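Side-chain contacts in histone-lysine N-methyltransferase, H3 lysine-9 specific SUVH4 (Arabidopsis thaliana, PDB 4QEO), which catalyses H3K9 methylation, a mark of transcriptional repression, binds methylated DNA and is required to maintain CpNpG and asymmetric DNA methylation: residues A[290-295]-A[332-337]; A[304-309]-A[336-341]; A[347-352]-A[481-486]. All coordinates share one frame; numbering follows the deposited sequence.

Contact 1 (A[290-295]-A[332-337]); sequences TGCNCR and FECGPH. With ZN (zinc ion), chain F; ZN (zinc ion), chain H; ZN (zinc ion), chain G.
The sulfur of Cys292 lies against that of Cys334, Cys292 SG to Cys334 SG 3.9 Å, and the zinc ion of chain F sits between them. The two thiolates are ligands of one metal, not a disulfide: the zinc ion of chain F is 2.3 Å from Cys292 SG and 2.5 Å from Cys334 SG. The two sulfurs subtend about 109° at this metal, as expected for tetrahedral coordination. Neither sulfur stops there. Cys292 SG also binds the zinc ion of chain H at 2.3 Å, and its two metal bonds open to about 111°. Cys334 SG reaches the zinc ion of chain G at 2.2 Å. The torsions differ: Cys292 holds SG between its backbone N and carbonyl carbon (chi1 67°), whereas Cys334 turns SG beside its backbone N, anti to the carbonyl carbon. These bridging thiolates belong to the triangular cluster of three zinc ions and nine cysteines in the pre-SET domain, whose third bridge is Cys298. Cys294 binds the zinc ion of chain H through a single metal bond, and Cys298 and Cys304 complete that site. Beyond the metals, the segments meet where His337 CB rests 3.3 Å from Thr290 O, while the imidazole leads off from the contact toward Ser288. The chain is close here: a CB modelled on Gly291 would lie 3.2 Å from His337 C, and it would also press on the carbonyl oxygen of Thr290 at the backbone angles found.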
loop_
_atom_site.group_PDB
_atom_site.type_symbol
_atom_site.label_atom_id
_atom_site.label_comp_id
_atom_site.label_asym_id
_atom_site.label_seq_id
_atom_site.Cartn_x
_atom_site.Cartn_y
_atom_site.Cartn_z
ATOM N N THR A 290 -11.075 -12.988 -29.557
ATOM C CA THR A 290 -10.845 -12.327 -30.837
ATOM C C THR A 290 -9.884 -11.155 -30.686
ATOM O O THR A 290 -8.987 -10.961 -31.502
ATOM C CB THR A 290 -12.159 -11.826 -31.457
ATOM O OG1 THR A 290 -12.971 -12.953 -31.812
ATOM C CG2 THR A 290 -11.875 -10.998 -32.707
ATOM N N GLY A 291 -10.086 -10.367 -29.639
ATOM C CA GLY A 291 -9.203 -9.250 -29.368
ATOM C C GLY A 291 -9.581 -7.983 -30.104
ATOM O O GLY A 291 -10.538 -7.962 -30.877
ATOM N N CYS A 292 -8.813 -6.924 -29.858
ATOM C CA CYS A 292 -9.086 -5.601 -30.411
ATOM C C CYS A 292 -8.174 -5.288 -31.595
ATOM O O CYS A 292 -7.184 -5.986 -31.824
ATOM C CB CYS A 292 -8.906 -4.542 -29.317
ATOM S SG CYS A 292 -7.186 -4.325 -28.714
ATOM N N ASN A 293 -8.484 -4.225 -32.329
ATOM C CA ASN A 293 -7.724 -3.906 -33.538
ATOM C C ASN A 293 -6.849 -2.663 -33.413
ATOM O O ASN A 293 -6.389 -2.125 -34.418
ATOM C CB ASN A 293 -8.650 -3.773 -34.755
ATOM C CG ASN A 293 -9.568 -2.573 -34.659
ATOM O OD1 ASN A 293 -9.138 -1.430 -34.823
ATOM N ND2 ASN A 293 -10.844 -2.827 -34.397
ATOM N N CYS A 294 -6.618 -2.211 -32.184
ATOM C CA CYS A 294 -5.826 -1.008 -31.954
ATOM C C CYS A 294 -4.375 -1.216 -32.380
ATOM O O CYS A 294 -3.875 -2.333 -32.376
ATOM C CB CYS A 294 -5.896 -0.606 -30.476
ATOM S SG CYS A 294 -7.587 -0.522 -29.815
ATOM N N ARG A 295 -3.699 -0.138 -32.751
ATOM C CA ARG A 295 -2.278 -0.211 -33.070
ATOM C C ARG A 295 -1.438 0.399 -31.948
ATOM O O ARG A 295 -1.770 1.460 -31.425
ATOM C CB ARG A 295 -1.995 0.530 -34.375
ATOM C CG ARG A 295 -2.576 -0.124 -35.618
ATOM C CD ARG A 295 -2.665 0.883 -36.758
ATOM N NE ARG A 295 -1.508 1.776 -36.779
ATOM C CZ ARG A 295 -0.687 1.920 -37.814
ATOM N NH1 ARG A 295 -0.895 1.235 -38.930
ATOM N NH2 ARG A 295 0.340 2.757 -37.736
ATOM N N PHE A 332 -10.664 -7.730 -18.207
ATOM C CA PHE A 332 -10.460 -8.211 -19.568
ATOM C C PHE A 332 -9.258 -7.528 -20.198
ATOM O O PHE A 332 -9.335 -6.378 -20.630
ATOM C CB PHE A 332 -11.695 -7.955 -20.428
ATOM C CG PHE A 332 -12.879 -8.816 -20.078
ATOM C CD1 PHE A 332 -13.014 -10.088 -20.612
ATOM C CD2 PHE A 332 -13.871 -8.343 -19.238
ATOM C CE1 PHE A 332 -14.115 -10.878 -20.305
ATOM C CE2 PHE A 332 -14.975 -9.126 -18.928
ATOM C CZ PHE A 332 -15.096 -10.395 -19.466
ATOM N N GLU A 333 -8.147 -8.246 -20.237
ATOM C CA GLU A 333 -6.925 -7.715 -20.797
ATOM C C GLU A 333 -6.812 -8.022 -22.279
ATOM O O GLU A 333 -7.416 -8.976 -22.789
ATOM C CB GLU A 333 -5.708 -8.281 -20.067
ATOM C CG GLU A 333 -5.399 -7.580 -18.748
ATOM C CD GLU A 333 -4.109 -8.063 -18.094
ATOM O OE1 GLU A 333 -3.438 -8.963 -18.643
ATOM O OE2 GLU A 333 -3.764 -7.537 -17.019
ATOM N N CYS A 334 -6.022 -7.202 -22.959
ATOM C CA CYS A 334 -5.622 -7.485 -24.323
ATOM C C CYS A 334 -4.854 -8.810 -24.361
ATOM O O CYS A 334 -4.179 -9.191 -23.393
ATOM C CB CYS A 334 -4.788 -6.331 -24.886
ATOM S SG CYS A 334 -5.726 -4.775 -25.163
ATOM N N GLY A 335 -4.983 -9.520 -25.475
ATOM C CA GLY A 335 -4.434 -10.858 -25.587
ATOM C C GLY A 335 -3.636 -11.098 -26.857
ATOM O O GLY A 335 -3.239 -10.157 -27.533
ATOM N N PRO A 336 -3.396 -12.373 -27.178
ATOM C CA PRO A 336 -2.548 -12.832 -28.287
ATOM C C PRO A 336 -2.962 -12.304 -29.670
ATOM O O PRO A 336 -2.095 -12.092 -30.528
ATOM C CB PRO A 336 -2.708 -14.358 -28.229
ATOM C CG PRO A 336 -2.978 -14.635 -26.775
ATOM C CD PRO A 336 -3.872 -13.496 -26.346
ATOM N N HIS A 337 -4.258 -12.100 -29.884
ATOM C CA HIS A 337 -4.738 -11.591 -31.164
ATOM C C HIS A 337 -4.972 -10.080 -31.231
ATOM O O HIS A 337 -5.376 -9.570 -32.281
ATOM C CB HIS A 337 -5.997 -12.351 -31.621
ATOM C CG HIS A 337 -5.728 -13.769 -32.001
ATOM N ND1 HIS A 337 -6.160 -14.837 -31.244
ATOM C CD2 HIS A 337 -5.026 -14.297 -33.030
ATOM C CE1 HIS A 337 -5.757 -15.963 -31.806
ATOM N NE2 HIS A 337 -5.069 -15.661 -32.892
HETATM ZN ZN ZN F . -7.162 -5.748 -26.938
HETATM ZN ZN ZN H . -7.498 -2.106 -28.010
HETATM ZN ZN ZN G . -4.217 -3.361 -25.981
#

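Contact 2 (A[304-309]-A[336-341]); sequences CACAKL and PHCGCG. With ZN (zinc ion), chain F; ZN (zinc ion), chain H; ZN (zinc ion), chain G.
Cys306 and Cys338 point their side chains at one another, and their sulfurs meet on the zinc ion of chain F. Cys306 SG is 2.1 Å from that zinc ion and Cys338 SG 2.4 Å, and the angle between the two bonds is about 102°. Cys306 SG and Cys338 SG are 3.5 Å apart. Cys306 CA and Cys338 CA, by contrast, stand 8.8 Å from each other, so the two segments meet here through sulfur and metal rather than through their backbones. Both cysteines carry SG anti to the carbonyl carbon (chi1 -53° and -65°), the one from the first turn of helix 305-309, the other from an extended loop. Cys292 and Cys334 fill the remaining two positions of this site. Flanking the pair, Cys304 gives SG to the zinc ion of chain H and Cys340 gives SG to that of chain G, so each segment serves two metals. Cys304 is also the N-cap of the helix, its SG accepting a weak bond from Ala307 N at 3.6 Å. With nine cysteine sulfurs around three zinc ions, the cluster probably carries net negative charge, which the helix N-terminus at Cys304 and the nearby guanidinium of Arg347 are likely to offset in part.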
loop_
_atom_site.group_PDB
_atom_site.type_symbol
_atom_site.label_atom_id
_atom_site.label_comp_id
_atom_site.label_asym_id
_atom_site.label_seq_id
_atom_site.Cartn_x
_atom_site.Cartn_y
_atom_site.Cartn_z
ATOM N N CYS A 304 -11.515 0.482 -29.021
ATOM C CA CYS A 304 -11.049 -0.765 -28.420
ATOM C C CYS A 304 -12.135 -1.683 -27.860
ATOM O O CYS A 304 -12.806 -1.345 -26.885
ATOM C CB CYS A 304 -10.044 -0.477 -27.305
ATOM S SG CYS A 304 -9.346 -2.014 -26.641
ATOM N N ALA A 305 -12.260 -2.865 -28.457
ATOM C CA ALA A 305 -13.214 -3.886 -28.023
ATOM C C ALA A 305 -12.924 -4.427 -26.619
ATOM O O ALA A 305 -13.827 -4.889 -25.912
ATOM C CB ALA A 305 -13.227 -5.035 -29.015
ATOM N N CYS A 306 -11.661 -4.402 -26.217
ATOM C CA CYS A 306 -11.313 -4.970 -24.920
ATOM C C CYS A 306 -11.868 -4.052 -23.810
ATOM O O CYS A 306 -12.436 -4.515 -22.805
ATOM C CB CYS A 306 -9.796 -5.234 -24.828
ATOM S SG CYS A 306 -9.106 -6.273 -26.229
ATOM N N ALA A 307 -11.771 -2.746 -24.036
ATOM C CA ALA A 307 -12.396 -1.767 -23.150
ATOM C C ALA A 307 -13.893 -2.036 -23.049
ATOM O O ALA A 307 -14.456 -2.051 -21.951
ATOM C CB ALA A 307 -12.154 -0.361 -23.661
ATOM N N LYS A 308 -14.525 -2.256 -24.203
ATOM C CA LYS A 308 -15.949 -2.556 -24.257
ATOM C C LYS A 308 -16.274 -3.776 -23.404
ATOM O O LYS A 308 -17.281 -3.800 -22.691
ATOM C CB LYS A 308 -16.399 -2.785 -25.698
ATOM C CG LYS A 308 -16.313 -1.552 -26.578
ATOM C CD LYS A 308 -16.897 -1.829 -27.957
ATOM C CE LYS A 308 -16.908 -0.578 -28.813
ATOM N NZ LYS A 308 -17.600 0.546 -28.122
ATOM N N LEU A 309 -15.411 -4.785 -23.473
ATOM C CA LEU A 309 -15.546 -5.956 -22.619
ATOM C C LEU A 309 -15.517 -5.553 -21.148
ATOM O O LEU A 309 -16.199 -6.158 -20.320
ATOM C CB LEU A 309 -14.434 -6.970 -22.894
ATOM C CG LEU A 309 -14.589 -7.943 -24.063
ATOM C CD1 LEU A 309 -13.340 -8.801 -24.191
ATOM C CD2 LEU A 309 -15.832 -8.816 -23.901
ATOM N N PRO A 336 -3.396 -12.373 -27.178
ATOM C CA PRO A 336 -2.548 -12.832 -28.287
ATOM C C PRO A 336 -2.962 -12.304 -29.670
ATOM O O PRO A 336 -2.095 -12.092 -30.528
ATOM C CB PRO A 336 -2.708 -14.358 -28.229
ATOM C CG PRO A 336 -2.978 -14.635 -26.775
ATOM C CD PRO A 336 -3.872 -13.496 -26.346
ATOM N N HIS A 337 -4.258 -12.100 -29.884
ATOM C CA HIS A 337 -4.738 -11.591 -31.164
ATOM C C HIS A 337 -4.972 -10.080 -31.231
ATOM O O HIS A 337 -5.376 -9.570 -32.281
ATOM C CB HIS A 337 -5.997 -12.351 -31.621
ATOM C CG HIS A 337 -5.728 -13.769 -32.001
ATOM N ND1 HIS A 337 -6.160 -14.837 -31.244
ATOM C CD2 HIS A 337 -5.026 -14.297 -33.030
ATOM C CE1 HIS A 337 -5.757 -15.963 -31.806
ATOM N NE2 HIS A 337 -5.069 -15.661 -32.892
ATOM N N CYS A 338 -4.752 -9.360 -30.128
ATOM C CA CYS A 338 -4.912 -7.909 -30.166
ATOM C C CYS A 338 -3.802 -7.259 -30.981
ATOM O O CYS A 338 -2.668 -7.738 -30.998
ATOM C CB CYS A 338 -4.953 -7.300 -28.755
ATOM S SG CYS A 338 -6.388 -7.830 -27.797
ATOM N N GLY A 339 -4.136 -6.154 -31.643
ATOM C CA GLY A 339 -3.199 -5.485 -32.526
ATOM C C GLY A 339 -2.141 -4.696 -31.781
ATOM O O GLY A 339 -1.151 -4.274 -32.371
ATOM N N CYS A 340 -2.359 -4.501 -30.481
ATOM C CA CYS A 340 -1.481 -3.697 -29.645
ATOM C C CYS A 340 -0.231 -4.466 -29.254
ATOM O O CYS A 340 -0.246 -5.698 -29.154
ATOM C CB CYS A 340 -2.221 -3.275 -28.377
ATOM S SG CYS A 340 -2.824 -4.685 -27.410
ATOM N N GLY A 341 0.849 -3.727 -29.028
ATOM C CA GLY A 341 2.100 -4.302 -28.567
ATOM C C GLY A 341 2.124 -4.490 -27.063
ATOM O O GLY A 341 1.172 -4.128 -26.372
HETATM ZN ZN ZN F . -7.162 -5.748 -26.938
HETATM ZN ZN ZN H . -7.498 -2.106 -28.010
HETATM ZN ZN ZN G . -4.217 -3.361 -25.981
#

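Contact 3 (A[347-352]-A[481-486]); sequences RTSQKR and LARVVL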
loop_
_atom_site.group_PDB
_atom_site.type_symbol
_atom_site.label_atom_id
_atom_site.label_comp_id
_atom_site.label_asym_id
_atom_site.label_seq_id
_atom_site.Cartn_x
_atom_site.Cartn_y
_atom_site.Cartn_z
ATOM N N ARG A 347 -2.519 -4.509 -20.908
ATOM C CA ARG A 347 -1.800 -5.742 -20.642
ATOM C C ARG A 347 -1.045 -5.651 -19.305
ATOM O O ARG A 347 -0.069 -6.368 -19.106
ATOM C CB ARG A 347 -0.802 -6.030 -21.771
ATOM C CG ARG A 347 -1.431 -6.166 -23.166
ATOM C CD ARG A 347 -0.350 -6.385 -24.210
ATOM N NE ARG A 347 -0.856 -6.600 -25.570
ATOM C CZ ARG A 347 -1.184 -7.791 -26.066
ATOM N NH1 ARG A 347 -1.106 -8.875 -25.310
ATOM N NH2 ARG A 347 -1.600 -7.904 -27.324
ATOM N N THR A 348 -1.486 -4.777 -18.399
ATOM C CA THR A 348 -0.755 -4.570 -17.131
ATOM C C THR A 348 -0.207 -5.820 -16.406
ATOM O O THR A 348 0.982 -5.862 -16.087
ATOM C CB THR A 348 -1.542 -3.670 -16.165
ATOM O OG1 THR A 348 -1.597 -2.351 -16.715
ATOM C CG2 THR A 348 -0.871 -3.611 -14.771
ATOM N N SER A 349 -1.031 -6.849 -16.189
ATOM C CA SER A 349 -0.562 -8.010 -15.421
ATOM C C SER A 349 0.350 -8.960 -16.199
ATOM O O SER A 349 0.870 -9.927 -15.638
ATOM C CB SER A 349 -1.729 -8.792 -14.817
ATOM O OG SER A 349 -2.372 -9.575 -15.796
ATOM N N GLN A 350 0.553 -8.683 -17.482
ATOM C CA GLN A 350 1.372 -9.555 -18.321
ATOM C C GLN A 350 2.828 -9.116 -18.296
ATOM O O GLN A 350 3.713 -9.800 -18.804
ATOM C CB GLN A 350 0.868 -9.540 -19.767
ATOM C CG GLN A 350 -0.510 -10.158 -19.951
ATOM C CD GLN A 350 -1.173 -9.747 -21.272
ATOM O OE1 GLN A 350 -0.515 -9.607 -22.314
ATOM N NE2 GLN A 350 -2.482 -9.558 -21.227
ATOM N N LYS A 351 3.072 -7.955 -17.717
ATOM C CA LYS A 351 4.400 -7.386 -17.790
ATOM C C LYS A 351 5.356 -8.029 -16.785
ATOM O O LYS A 351 4.944 -8.802 -15.907
ATOM C CB LYS A 351 4.321 -5.862 -17.668
ATOM C CG LYS A 351 3.547 -5.274 -18.849
ATOM C CD LYS A 351 3.405 -3.765 -18.795
ATOM C CE LYS A 351 2.648 -3.260 -20.030
ATOM N NZ LYS A 351 2.582 -1.771 -20.071
ATOM N N ARG A 352 6.636 -7.726 -16.940
ATOM C CA ARG A 352 7.672 -8.379 -16.163
ATOM C C ARG A 352 7.593 -7.943 -14.708
ATOM O O ARG A 352 7.042 -6.885 -14.395
ATOM C CB ARG A 352 9.034 -8.025 -16.734
ATOM C CG ARG A 352 9.293 -6.557 -16.683
ATOM C CD ARG A 352 10.510 -6.199 -17.487
ATOM N NE ARG A 352 10.841 -4.789 -17.333
ATOM C CZ ARG A 352 11.822 -4.188 -17.993
ATOM N NH1 ARG A 352 12.558 -4.888 -18.843
ATOM N NH2 ARG A 352 12.067 -2.898 -17.798
ATOM N N LEU A 481 -11.398 -20.901 -16.334
ATOM C CA LEU A 481 -9.956 -20.998 -16.519
ATOM C C LEU A 481 -9.297 -19.627 -16.503
ATOM O O LEU A 481 -8.283 -19.419 -17.176
ATOM C CB LEU A 481 -9.643 -21.668 -17.864
ATOM C CG LEU A 481 -9.582 -23.187 -17.946
ATOM C CD1 LEU A 481 -9.114 -23.776 -16.629
ATOM C CD2 LEU A 481 -10.915 -23.752 -18.376
ATOM N N ALA A 482 -9.874 -18.688 -15.763
ATOM C CA ALA A 482 -9.303 -17.344 -15.676
ATOM C C ALA A 482 -7.890 -17.366 -15.121
ATOM O O ALA A 482 -7.507 -18.275 -14.381
ATOM C CB ALA A 482 -10.178 -16.439 -14.835
ATOM N N ARG A 483 -7.105 -16.374 -15.518
ATOM C CA ARG A 483 -5.822 -16.114 -14.887
ATOM C C ARG A 483 -6.059 -15.550 -13.488
ATOM O O ARG A 483 -6.965 -14.743 -13.275
ATOM C CB ARG A 483 -4.989 -15.165 -15.754
ATOM C CG ARG A 483 -4.541 -15.818 -17.074
ATOM C CD ARG A 483 -3.867 -14.844 -18.013
ATOM N NE ARG A 483 -2.825 -14.101 -17.331
ATOM C CZ ARG A 483 -2.692 -12.776 -17.362
ATOM N NH1 ARG A 483 -3.530 -12.011 -18.066
ATOM N NH2 ARG A 483 -1.707 -12.215 -16.689
ATOM N N VAL A 484 -5.262 -16.004 -12.528
ATOM C CA VAL A 484 -5.396 -15.563 -11.151
ATOM C C VAL A 484 -4.230 -14.654 -10.823
ATOM O O VAL A 484 -3.087 -15.111 -10.800
ATOM C CB VAL A 484 -5.378 -16.766 -10.193
ATOM C CG1 VAL A 484 -5.392 -16.299 -8.735
ATOM C CG2 VAL A 484 -6.551 -17.687 -10.493
ATOM N N VAL A 485 -4.506 -13.371 -10.588
ATOM C CA VAL A 485 -3.431 -12.392 -10.416
ATOM C C VAL A 485 -3.496 -11.650 -9.064
ATOM O O VAL A 485 -4.529 -11.125 -8.668
ATOM C CB VAL A 485 -3.413 -11.366 -11.580
ATOM C CG1 VAL A 485 -2.258 -10.395 -11.421
ATOM C CG2 VAL A 485 -3.303 -12.082 -12.932
ATOM N N LEU A 486 -2.376 -11.620 -8.363
ATOM C CA LEU A 486 -2.250 -10.916 -7.100
ATOM C C LEU A 486 -1.829 -9.474 -7.342
ATOM O O LEU A 486 -0.771 -9.206 -7.965
ATOM C CB LEU A 486 -1.241 -11.625 -6.193
ATOM C CG LEU A 486 -1.687 -13.024 -5.756
ATOM C CD1 LEU A 486 -0.552 -13.778 -5.071
ATOM C CD2 LEU A 486 -2.885 -12.934 -4.832
#
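Arg483 starts with CG beside its backbone N (chi1 -68°) and then bends at chi3 (50°), which turns its guanidinium toward Ser349; that serine holds OG between its own backbone N and carbonyl carbon (chi1 77°), facing the strand. The result is a hydrogen bond from Arg483 NH2 to Ser349 OG of 2.9 Å. It is bent, with the oxygen tilted out of the guanidinium plane, and Glu333 is the stronger partner of the hydroxyl. Beside this bond the contact is apolar: Ser349 CB packs on Val485 CG1 at 3.8 Å. Gln350 crosses Arg483 at about a right angle, its CG 4.0 Å from Arg483 NH1 and the amide plane nearly perpendicular to the guanidinium. The glutamine amide is fixed at both ends: Gln350 OE1 receives Arg347 NH1 at 3.1 Å, in the carbonyl plane on a lone pair, while NE2 donates to Glu333 and to the carbonyl oxygen of Cys334. Arg483 is likewise shared, forming salt bridges with Glu383 through NE and with Glu333 through NH1. A leucine in place of Arg483 would probably leave Glu383 and Glu333 without this positive mate and Ser349 OG without its donor across the contact. Ser349 and Gln350 belong to the 3-10 turn that follows the zinc cluster, whereas Arg483 and Val485 lie on strand 483-488, paired between strands 467-473 and 380-383; the arrangement is thus a seam between the pre-SET region and a beta sheet of the SET domain.

Contacts 1 and 2 are practically one site: their centres are 3 Å apart, they share Pro336 and His337, and both touch all three zinc ions. A backbone bond from Gly339 N to Cys292 O, 3.1 Å, also joins them. Contact 3 follows in the chain, its centre 14 Å from contact 1 and 15 Å from contact 2. Glu333 and Cys334 of segment 332-337 are the link between contacts 1 and 3, and a hydrogen bond from Arg347 NH2 to Cys340 O ties contact 3 to contact 2. Strand 331-332, which leads into the cluster, borders the same sheet as strand 483-488. The pre-SET cluster is therefore tied to the SET domain, consistent with the pre-SET domain being required for the activity of the SET domain.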